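PDB 3GNL: uncharacterized protein, DUF633, LMOf2365_1472 from Listeria monocytogenes str. 4b F2365, which is functionally uncharacterised but is probably a tRNA methyltransferase that modifies N1 of an adenine. Local coordinates for residues Q131-S136 with E157-A162. Numbering follows the deposited sequence.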
loop_
_atom_site.group_PDB
_atom_site.type_symbol
_atom_site.label_atom_id
_atom_site.label_comp_id
_atom_site.label_asym_id
_atom_site.label_seq_id
_atom_site.Cartn_x
_atom_site.Cartn_y
_atom_site.Cartn_z
ATOM N N GLN A 131 -1.988 -4.421 8.107
ATOM C CA GLN A 131 -0.923 -5.427 8.127
ATOM C C GLN A 131 0.419 -4.754 7.853
ATOM O O GLN A 131 1.436 -5.129 8.438
ATOM C CB GLN A 131 -1.121 -6.483 7.060
ATOM C CG GLN A 131 -2.260 -7.438 7.294
ATOM C CD GLN A 131 -1.795 -8.647 8.044
ATOM O OE1 GLN A 131 -0.668 -8.680 8.547
ATOM N NE2 GLN A 131 -2.667 -9.654 8.147
ATOM N N LEU A 132 0.417 -3.776 6.970
ATOM C CA LEU A 132 1.658 -3.088 6.632
ATOM C C LEU A 132 2.050 -2.067 7.698
ATOM O O LEU A 132 3.241 -1.775 7.914
ATOM C CB LEU A 132 1.511 -2.443 5.253
ATOM C CG LEU A 132 1.352 -3.463 4.133
ATOM C CD1 LEU A 132 1.081 -2.741 2.852
ATOM C CD2 LEU A 132 2.586 -4.388 4.003
ATOM N N ARG A 133 1.078 -1.507 8.418
ATOM C CA ARG A 133 1.403 -0.614 9.521
ATOM C C ARG A 133 1.972 -1.407 10.677
ATOM O O ARG A 133 2.886 -0.911 11.344
ATOM C CB ARG A 133 0.194 0.294 9.901
ATOM C CG ARG A 133 -0.329 1.017 8.670
ATOM C CD ARG A 133 -1.145 2.211 9.063
ATOM N NE ARG A 133 -1.833 2.799 7.930
ATOM C CZ ARG A 133 -3.040 2.445 7.498
ATOM N NH1 ARG A 133 -3.764 1.517 8.149
ATOM N NH2 ARG A 133 -3.555 3.041 6.423
ATOM N N GLU A 134 1.507 -2.654 10.869
ATOM C CA GLU A 134 2.105 -3.544 11.863
ATOM C C GLU A 134 3.511 -3.881 11.456
ATOM O O GLU A 134 4.403 -3.828 12.314
ATOM C CB GLU A 134 1.289 -4.823 12.073
ATOM C CG GLU A 134 1.763 -5.567 13.291
ATOM C CD GLU A 134 0.765 -6.569 13.756
ATOM O OE1 GLU A 134 0.278 -7.374 12.921
ATOM O OE2 GLU A 134 0.460 -6.522 14.971
ATOM N N TRP A 135 3.712 -4.212 10.178
ATOM C CA TRP A 135 5.049 -4.493 9.679
ATOM C C TRP A 135 5.951 -3.301 9.957
ATOM O O TRP A 135 7.112 -3.476 10.348
ATOM C CB TRP A 135 4.964 -4.796 8.181
ATOM C CG TRP A 135 6.346 -5.085 7.570
ATOM C CD1 TRP A 135 6.954 -6.286 7.465
ATOM C CD2 TRP A 135 7.225 -4.114 7.012
ATOM N NE1 TRP A 135 8.195 -6.128 6.877
ATOM C CE2 TRP A 135 8.401 -4.800 6.622
ATOM C CE3 TRP A 135 7.159 -2.726 6.857
ATOM C CZ2 TRP A 135 9.504 -4.130 6.026
ATOM C CZ3 TRP A 135 8.245 -2.062 6.264
ATOM C CH2 TRP A 135 9.398 -2.784 5.856
ATOM N N SER A 136 5.464 -2.091 9.732
ATOM C CA SER A 136 6.267 -0.888 9.945
ATOM C C SER A 136 6.751 -0.804 11.393
ATOM O O SER A 136 7.922 -0.507 11.650
ATOM C CB SER A 136 5.438 0.330 9.504
ATOM O OG SER A 136 5.450 1.402 10.418
ATOM N N GLU A 157 -5.877 3.344 -0.139
ATOM C CA GLU A 157 -4.909 3.960 0.777
ATOM C C GLU A 157 -3.498 3.757 0.246
ATOM O O GLU A 157 -3.180 2.695 -0.328
ATOM C CB GLU A 157 -5.013 3.331 2.170
ATOM C CG GLU A 157 -6.329 3.625 2.934
ATOM C CD GLU A 157 -6.620 2.536 3.946
ATOM O OE1 GLU A 157 -6.829 1.344 3.554
ATOM O OE2 GLU A 157 -6.650 2.866 5.124
ATOM N N ILE A 158 -2.672 4.786 0.456
ATOM C CA ILE A 158 -1.234 4.764 0.049
ATOM C C ILE A 158 -0.441 5.155 1.287
ATOM O O ILE A 158 -0.865 6.005 2.073
ATOM C CB ILE A 158 -0.973 5.776 -1.087
ATOM C CG1 ILE A 158 -1.814 5.355 -2.314
ATOM C CG2 ILE A 158 0.552 5.847 -1.438
ATOM C CD1 ILE A 158 -1.940 6.430 -3.319
HETATM N N MSE A 159 0.684 4.496 1.504
HETATM C CA MSE A 159 1.539 4.872 2.628
HETATM C C MSE A 159 2.985 4.945 2.144
HETATM O O MSE A 159 3.417 4.154 1.310
HETATM C CB MSE A 159 1.412 3.879 3.790
HETATM C CG MSE A 159 1.927 2.503 3.559
HETATM SE SE MSE A 159 1.638 1.435 5.222
HETATM C CE MSE A 159 -0.259 1.115 4.936
ATOM N N VAL A 160 3.728 5.886 2.712
ATOM C CA VAL A 160 5.132 6.047 2.329
ATOM C C VAL A 160 5.935 5.858 3.576
ATOM O O VAL A 160 5.559 6.414 4.626
ATOM C CB VAL A 160 5.362 7.430 1.763
ATOM C CG1 VAL A 160 6.851 7.578 1.340
ATOM C CG2 VAL A 160 4.393 7.701 0.583
ATOM N N LEU A 161 6.971 5.031 3.499
ATOM C CA LEU A 161 7.760 4.685 4.689
ATOM C C LEU A 161 9.224 4.979 4.487
ATOM O O LEU A 161 9.704 4.984 3.354
ATOM C CB LEU A 161 7.619 3.204 5.013
ATOM C CG LEU A 161 6.165 2.787 5.328
ATOM C CD1 LEU A 161 5.558 2.321 4.050
ATOM C CD2 LEU A 161 6.068 1.702 6.333
ATOM N N ALA A 162 9.967 5.084 5.586
ATOM C CA ALA A 162 11.430 5.266 5.520
ATOM C C ALA A 162 12.029 4.511 6.715
ATOM O O ALA A 162 11.373 4.411 7.763
ATOM C CB ALA A 162 11.772 6.728 5.581
HETATM O O HOH W 1 -6.454 1.182 7.155
HETATM O O HOH W 2 -1.988 4.517 4.434
#
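M159 points from the strand toward the helix and lays its selenium and terminal methyl against both L132 and R133, two neighbours on the helix. Its chain is extended as far as SE and then bends (chi3 78°), which brings M159 CE over one face of the R133 guanidinium, 3.8 Å from R133 NE. M159 CE also touches the aliphatic R133 CG at 3.7 Å, and M159 SE rests 3.9 Å from L132 CB. R133 runs extended from CG to NE, and its head meets E157 edge-on, the two side chains crossing at about a right angle with their planar groups 61° apart. The direct salt bridge is weak, 3.4 Å from R133 NH2 to E157 OE2; one water closes the gap between R133 NH1 and that same oxygen, and another ties R133 NH2 to the carbonyl O of I158. E146, on strand 141-151, takes R133 NE in a further salt bridge, and I175 O accepts from R133 NH1, so this buried guanidinium is gripped on all three nitrogens. Farther along, L161 CD2 presses onto S136 CB at 3.5 Å and meets the edge of the W135 ring, while S136 OG is hydrogen-bonded to W141 O. Segments 131-136 and 157-162 run almost parallel (10°), and helix 129-139 belongs to a helical layer flanking the sheet of a Rossmann-like class I methyltransferase fold, strand order 3-2-1-4-5-7-6, with antiparallel strand 154-163 inserted between 120-125 and 141-151.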